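Local atomic coordinates of 5-Carboxyvanillate Decarboxylase (Novosphingobium aromaticivorans, PDB entry 4QRN), a protein that probably catalyses the metal-dependent, non-oxidative decarboxylation of 5-carboxyvanillate, with a manganese ion in the active site of an amidohydrolase-type fold. Residues H241-K253 with Y288-G300. Residues are numbered along the deposited sequence; the frame is centred on the assembly and turned at random.
Sequences HLLRLITIGIFDK and YERMKPLKKTIEG
Arg290, in the conformer described here for it and for Met291, presents its guanidinium edge to the last turn of helix 233-248. NH1 donates an almost straight bond (2.7 Å, N-H...O 170°) to Thr247 OG1, which lies close to the guanidinium plane, while NH2 gives a more bent one to Arg244 O (2.8 Å). That carbonyl already takes the helical bond from Ile248 N, and the two donors reach it from opposite faces of its plane. Ile248 CD1 covers one guanidinium face, 3.5 Å above the plane and offset toward the rim. Thr247 OG1 sits between its own backbone N and carbonyl carbon (chi1 60°), where it can donate back to Leu243 O while accepting from Arg290. Alongside, Met291 SD packs against Thr247 CB at 3.5 Å. Two waters join Thr247 O to the backbone of Arg290 and Lys292. The helix then closes at Gly249 in a Schellman motif with positive phi, and Leu294 CD2 rests against Gly249 CA (3.7 Å); the other branch, CD1, lies over Ile246 O. Beyond it, Asp252 receives Lys295 N on the syn side of OD2 (2.9 Å), and its OD1 is held by Tyr301 OH. The Lys295 aliphatic chain runs over this carboxylate, its NZ meeting Asp252 O through a water. Ile298 crosses Leu243 and Ile246 at about a right angle, touching both through methyl and methylene carbons. The contact joins helix 233-248 of the amidohydrolase (beta/alpha) barrel to 288-297, most of the irregular connection from helix 268-284 to helix 298-304, away from the manganese site. His279 of helix 268-284 touches Thr247 and Leu294, Leu242 and Leu245 pack on strand 259-261, and Ala225 of the second subunit meets Arg244 and Met291.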
loop_
_atom_site.group_PDB
_atom_site.type_symbol
_atom_site.label_atom_id
_atom_site.label_comp_id
_atom_site.label_asym_id
_atom_site.label_seq_id
_atom_site.Cartn_x
_atom_site.Cartn_y
_atom_site.Cartn_z
ATOM N N HIS A 241 -0.699 -8.878 -5.395
ATOM C CA HIS A 241 -0.604 -9.875 -6.458
ATOM C C HIS A 241 0.804 -9.925 -7.046
ATOM O O HIS A 241 1.381 -11.007 -7.214
ATOM C CB HIS A 241 -1.639 -9.572 -7.528
ATOM C CG HIS A 241 -2.010 -10.748 -8.372
ATOM N ND1 HIS A 241 -3.186 -10.765 -9.076
ATOM C CD2 HIS A 241 -1.436 -11.969 -8.566
ATOM C CE1 HIS A 241 -3.299 -11.930 -9.693
ATOM N NE2 HIS A 241 -2.262 -12.689 -9.398
ATOM N N LEU A 242 1.369 -8.762 -7.367
ATOM C CA LEU A 242 2.724 -8.731 -7.888
ATOM C C LEU A 242 3.702 -9.278 -6.847
ATOM O O LEU A 242 4.611 -10.065 -7.171
ATOM C CB LEU A 242 3.103 -7.332 -8.323
ATOM C CG LEU A 242 4.546 -7.173 -8.817
ATOM C CD1 LEU A 242 4.890 -8.129 -9.962
ATOM C CD2 LEU A 242 4.772 -5.726 -9.221
ATOM N N LEU A 243 3.538 -8.876 -5.581
ATOM C CA LEU A 243 4.451 -9.340 -4.548
ATOM C C LEU A 243 4.394 -10.861 -4.392
ATOM O O LEU A 243 5.424 -11.519 -4.244
ATOM C CB LEU A 243 4.151 -8.635 -3.232
ATOM C CG LEU A 243 5.094 -8.945 -2.073
ATOM C CD1 LEU A 243 6.559 -8.649 -2.412
ATOM C CD2 LEU A 243 4.677 -8.152 -0.831
ATOM N N ARG A 244 3.194 -11.451 -4.425
ATOM C CA ARG A 244 2.984 -12.911 -4.357
ATOM C C ARG A 244 3.732 -13.616 -5.479
ATOM O O ARG A 244 4.324 -14.670 -5.300
ATOM C CB ARG A 244 1.482 -13.260 -4.493
ATOM C CG ARG A 244 0.703 -13.088 -3.189
ATOM C CD ARG A 244 -0.783 -13.460 -3.247
ATOM N NE ARG A 244 -1.015 -14.849 -3.626
ATOM C CZ ARG A 244 -1.965 -15.638 -3.122
ATOM N NH1 ARG A 244 -2.104 -16.859 -3.601
ATOM N NH2 ARG A 244 -2.768 -15.233 -2.143
ATOM N N LEU A 245 3.652 -13.034 -6.672
ATOM C CA LEU A 245 4.341 -13.624 -7.807
ATOM C C LEU A 245 5.859 -13.534 -7.666
ATOM O O LEU A 245 6.578 -14.501 -7.958
ATOM C CB LEU A 245 3.886 -12.958 -9.095
ATOM C CG LEU A 245 2.541 -13.463 -9.598
ATOM C CD1 LEU A 245 1.955 -12.504 -10.636
ATOM C CD2 LEU A 245 2.687 -14.866 -10.204
ATOM N N ILE A 246 6.362 -12.387 -7.209
ATOM C CA ILE A 246 7.802 -12.274 -7.005
ATOM C C ILE A 246 8.247 -13.315 -5.978
ATOM O O ILE A 246 9.223 -14.050 -6.198
ATOM C CB ILE A 246 8.181 -10.851 -6.557
ATOM C CG1 ILE A 246 7.927 -9.836 -7.689
ATOM C CG2 ILE A 246 9.631 -10.820 -6.079
ATOM C CD1 ILE A 246 7.997 -8.404 -7.237
ATOM N N THR A 247 7.536 -13.418 -4.863
ATOM C CA THR A 247 8.001 -14.251 -3.769
ATOM C C THR A 247 7.762 -15.741 -3.978
ATOM O O THR A 247 8.406 -16.546 -3.307
ATOM C CB THR A 247 7.475 -13.773 -2.409
ATOM O OG1 THR A 247 6.041 -13.799 -2.402
ATOM C CG2 THR A 247 7.988 -12.360 -2.105
ATOM N N ILE A 248 6.891 -16.124 -4.919
ATOM C CA ILE A 248 6.792 -17.534 -5.304
ATOM C C ILE A 248 7.920 -17.922 -6.252
ATOM O O ILE A 248 8.104 -19.096 -6.563
ATOM C CB ILE A 248 5.399 -17.879 -5.919
ATOM C CG1 ILE A 248 5.041 -19.359 -5.712
ATOM C CG2 ILE A 248 5.309 -17.512 -7.400
ATOM C CD1 ILE A 248 4.848 -19.733 -4.254
ATOM N N GLY A 249 8.681 -16.945 -6.731
ATOM C CA GLY A 249 9.804 -17.216 -7.616
ATOM C C GLY A 249 9.469 -17.220 -9.089
ATOM O O GLY A 249 10.190 -17.844 -9.865
ATOM N N ILE A 250 8.440 -16.483 -9.508
ATOM C CA ILE A 250 8.029 -16.548 -10.898
ATOM C C ILE A 250 9.164 -16.156 -11.844
ATOM O O ILE A 250 9.243 -16.699 -12.950
ATOM C CB ILE A 250 6.742 -15.707 -11.164
ATOM C CG1 ILE A 250 6.047 -16.136 -12.454
ATOM C CG2 ILE A 250 7.053 -14.219 -11.236
ATOM C CD1 ILE A 250 5.426 -17.495 -12.371
ATOM N N PHE A 251 10.016 -15.219 -11.427
ATOM C CA PHE A 251 11.073 -14.757 -12.318
ATOM C C PHE A 251 12.324 -15.619 -12.256
ATOM O O PHE A 251 13.217 -15.450 -13.091
ATOM C CB PHE A 251 11.422 -13.306 -12.031
ATOM C CG PHE A 251 10.279 -12.364 -12.238
ATOM C CD1 PHE A 251 9.587 -12.332 -13.447
ATOM C CD2 PHE A 251 9.872 -11.525 -11.223
ATOM C CE1 PHE A 251 8.534 -11.429 -13.650
ATOM C CE2 PHE A 251 8.818 -10.613 -11.423
ATOM C CZ PHE A 251 8.137 -10.584 -12.633
ATOM N N ASP A 252 12.400 -16.538 -11.291
ATOM C CA ASP A 252 13.410 -17.584 -11.365
ATOM C C ASP A 252 12.953 -18.686 -12.321
ATOM O O ASP A 252 13.748 -19.256 -13.060
ATOM C CB ASP A 252 13.683 -18.163 -9.964
ATOM C CG ASP A 252 14.398 -17.187 -9.039
ATOM O OD1 ASP A 252 14.887 -16.140 -9.526
ATOM O OD2 ASP A 252 14.486 -17.486 -7.827
ATOM N N LYS A 253 11.662 -18.971 -12.309
ATOM C CA LYS A 253 11.096 -19.963 -13.199
ATOM C C LYS A 253 11.130 -19.462 -14.646
ATOM O O LYS A 253 11.424 -20.231 -15.568
ATOM C CB LYS A 253 9.673 -20.306 -12.762
ATOM C CG LYS A 253 9.067 -21.483 -13.490
ATOM C CD LYS A 253 7.783 -21.918 -12.818
ATOM C CE LYS A 253 7.231 -23.169 -13.498
ATOM N NZ LYS A 253 6.129 -23.833 -12.749
ATOM N N TYR A 288 7.490 -19.365 6.771
ATOM C CA TYR A 288 6.387 -19.769 5.908
ATOM C C TYR A 288 6.852 -20.771 4.857
ATOM O O TYR A 288 7.816 -20.527 4.136
ATOM C CB TYR A 288 5.841 -18.572 5.146
ATOM C CG TYR A 288 5.246 -17.455 5.974
ATOM C CD1 TYR A 288 3.950 -17.549 6.493
ATOM C CD2 TYR A 288 5.955 -16.271 6.188
ATOM C CE1 TYR A 288 3.383 -16.507 7.222
ATOM C CE2 TYR A 288 5.382 -15.210 6.902
ATOM C CZ TYR A 288 4.098 -15.343 7.419
ATOM O OH TYR A 288 3.520 -14.282 8.096
ATOM N N GLU A 289 6.270 -21.966 4.873
ATOM C CA GLU A 289 6.735 -23.039 3.986
ATOM C C GLU A 289 6.648 -22.575 2.547
ATOM O O GLU A 289 7.398 -23.011 1.682
ATOM C CB GLU A 289 5.921 -24.324 4.209
ATOM C CG GLU A 289 5.575 -25.149 2.950
ATOM C CD GLU A 289 6.762 -25.900 2.366
ATOM O OE1 GLU A 289 7.710 -26.214 3.118
ATOM O OE2 GLU A 289 6.736 -26.191 1.152
ATOM N N ARG A 290 5.739 -21.649 2.304
ATOM C CA ARG A 290 5.503 -21.149 0.974
ATOM C C ARG A 290 6.632 -20.223 0.503
ATOM O O ARG A 290 6.940 -20.173 -0.688
ATOM C CB ARG A 290 4.145 -20.456 0.973
ATOM C CG ARG A 290 3.757 -19.867 -0.333
ATOM C CD ARG A 290 3.958 -18.403 -0.302
ATOM N NE ARG A 290 3.445 -17.800 -1.519
ATOM C CZ ARG A 290 3.968 -16.728 -2.076
ATOM N NH1 ARG A 290 5.044 -16.165 -1.518
ATOM N NH2 ARG A 290 3.407 -16.250 -3.174
ATOM N N MET A 291 7.263 -19.528 1.452
ATOM C CA MET A 291 8.258 -18.496 1.175
ATOM C C MET A 291 9.674 -19.031 1.246
ATOM O O MET A 291 10.242 -19.124 2.337
ATOM C CB MET A 291 8.123 -17.386 2.223
ATOM C CG MET A 291 8.595 -16.080 1.756
ATOM S SD MET A 291 7.448 -15.598 0.535
ATOM C CE MET A 291 6.504 -14.325 1.372
ATOM N N LYS A 292 10.247 -19.357 0.095
ATOM C CA LYS A 292 11.560 -19.991 0.055
ATOM C C LYS A 292 12.601 -19.128 -0.649
ATOM O O LYS A 292 12.267 -18.111 -1.242
ATOM C CB LYS A 292 11.411 -21.353 -0.603
ATOM C CG LYS A 292 10.493 -22.243 0.218
ATOM C CD LYS A 292 10.759 -23.723 0.029
ATOM C CE LYS A 292 9.994 -24.555 1.060
ATOM N NZ LYS A 292 10.214 -24.089 2.470
ATOM N N PRO A 293 13.886 -19.510 -0.559
ATOM C CA PRO A 293 14.930 -18.649 -1.130
ATOM C C PRO A 293 14.753 -18.357 -2.621
ATOM O O PRO A 293 14.362 -19.210 -3.417
ATOM C CB PRO A 293 16.212 -19.426 -0.853
ATOM C CG PRO A 293 15.886 -20.198 0.388
ATOM C CD PRO A 293 14.462 -20.608 0.237
ATOM N N LEU A 294 15.039 -17.114 -2.966
ATOM C CA LEU A 294 14.993 -16.628 -4.337
ATOM C C LEU A 294 16.397 -16.350 -4.819
ATOM O O LEU A 294 17.301 -16.112 -4.022
ATOM C CB LEU A 294 14.189 -15.328 -4.395
ATOM C CG LEU A 294 12.752 -15.399 -3.881
ATOM C CD1 LEU A 294 12.087 -14.029 -3.926
ATOM C CD2 LEU A 294 11.938 -16.400 -4.673
ATOM N N LYS A 295 16.581 -16.366 -6.130
ATOM C CA LYS A 295 17.915 -16.132 -6.686
ATOM C C LYS A 295 18.329 -14.668 -6.643
ATOM O O LYS A 295 19.521 -14.383 -6.613
ATOM C CB LYS A 295 18.027 -16.653 -8.115
ATOM C CG LYS A 295 17.933 -18.163 -8.232
ATOM C CD LYS A 295 18.071 -18.605 -9.681
ATOM C CE LYS A 295 17.947 -20.109 -9.790
ATOM N NZ LYS A 295 17.850 -20.566 -11.202
ATOM N N LYS A 296 17.356 -13.760 -6.638
ATOM C CA LYS A 296 17.639 -12.320 -6.545
ATOM C C LYS A 296 16.880 -11.745 -5.360
ATOM O O LYS A 296 15.971 -12.378 -4.812
ATOM C CB LYS A 296 17.210 -11.548 -7.807
ATOM C CG LYS A 296 17.811 -12.083 -9.083
ATOM C CD LYS A 296 17.469 -11.202 -10.282
ATOM C CE LYS A 296 18.235 -11.653 -11.515
ATOM N NZ LYS A 296 18.051 -10.700 -12.614
ATOM N N THR A 297 17.266 -10.546 -4.957
ATOM C CA THR A 297 16.453 -9.746 -4.051
ATOM C C THR A 297 15.230 -9.216 -4.787
ATOM O O THR A 297 15.168 -9.207 -6.022
ATOM C CB THR A 297 17.255 -8.555 -3.515
ATOM O OG1 THR A 297 17.638 -7.743 -4.630
ATOM C CG2 THR A 297 18.499 -9.022 -2.755
ATOM N N ILE A 298 14.258 -8.747 -4.012
ATOM C CA ILE A 298 13.093 -8.105 -4.611
ATOM C C ILE A 298 13.543 -6.891 -5.428
ATOM O O ILE A 298 13.044 -6.666 -6.536
ATOM C CB ILE A 298 12.038 -7.754 -3.532
ATOM C CG1 ILE A 298 11.509 -9.073 -2.930
ATOM C CG2 ILE A 298 10.899 -6.941 -4.150
ATOM C CD1 ILE A 298 10.602 -8.886 -1.729
ATOM N N GLU A 299 14.509 -6.130 -4.919
ATOM C CA GLU A 299 15.087 -5.039 -5.683
ATOM C C GLU A 299 15.629 -5.530 -7.038
ATOM O O GLU A 299 15.391 -4.893 -8.087
ATOM C CB GLU A 299 16.183 -4.377 -4.861
ATOM C CG GLU A 299 16.887 -3.278 -5.622
ATOM C CD GLU A 299 17.859 -2.542 -4.767
ATOM O OE1 GLU A 299 18.330 -3.116 -3.763
ATOM O OE2 GLU A 299 18.143 -1.382 -5.090
ATOM N N GLY A 300 16.348 -6.652 -7.014
ATOM C CA GLY A 300 16.847 -7.222 -8.247
ATOM C C GLY A 300 15.751 -7.530 -9.248
ATOM O O GLY A 300 15.908 -7.239 -10.442
HETATM O O HOH W 1 10.276 -16.322 -1.215
HETATM O O HOH W 2 9.075 -19.204 -2.624
HETATM O O HOH W 3 16.517 -18.873 -12.887
#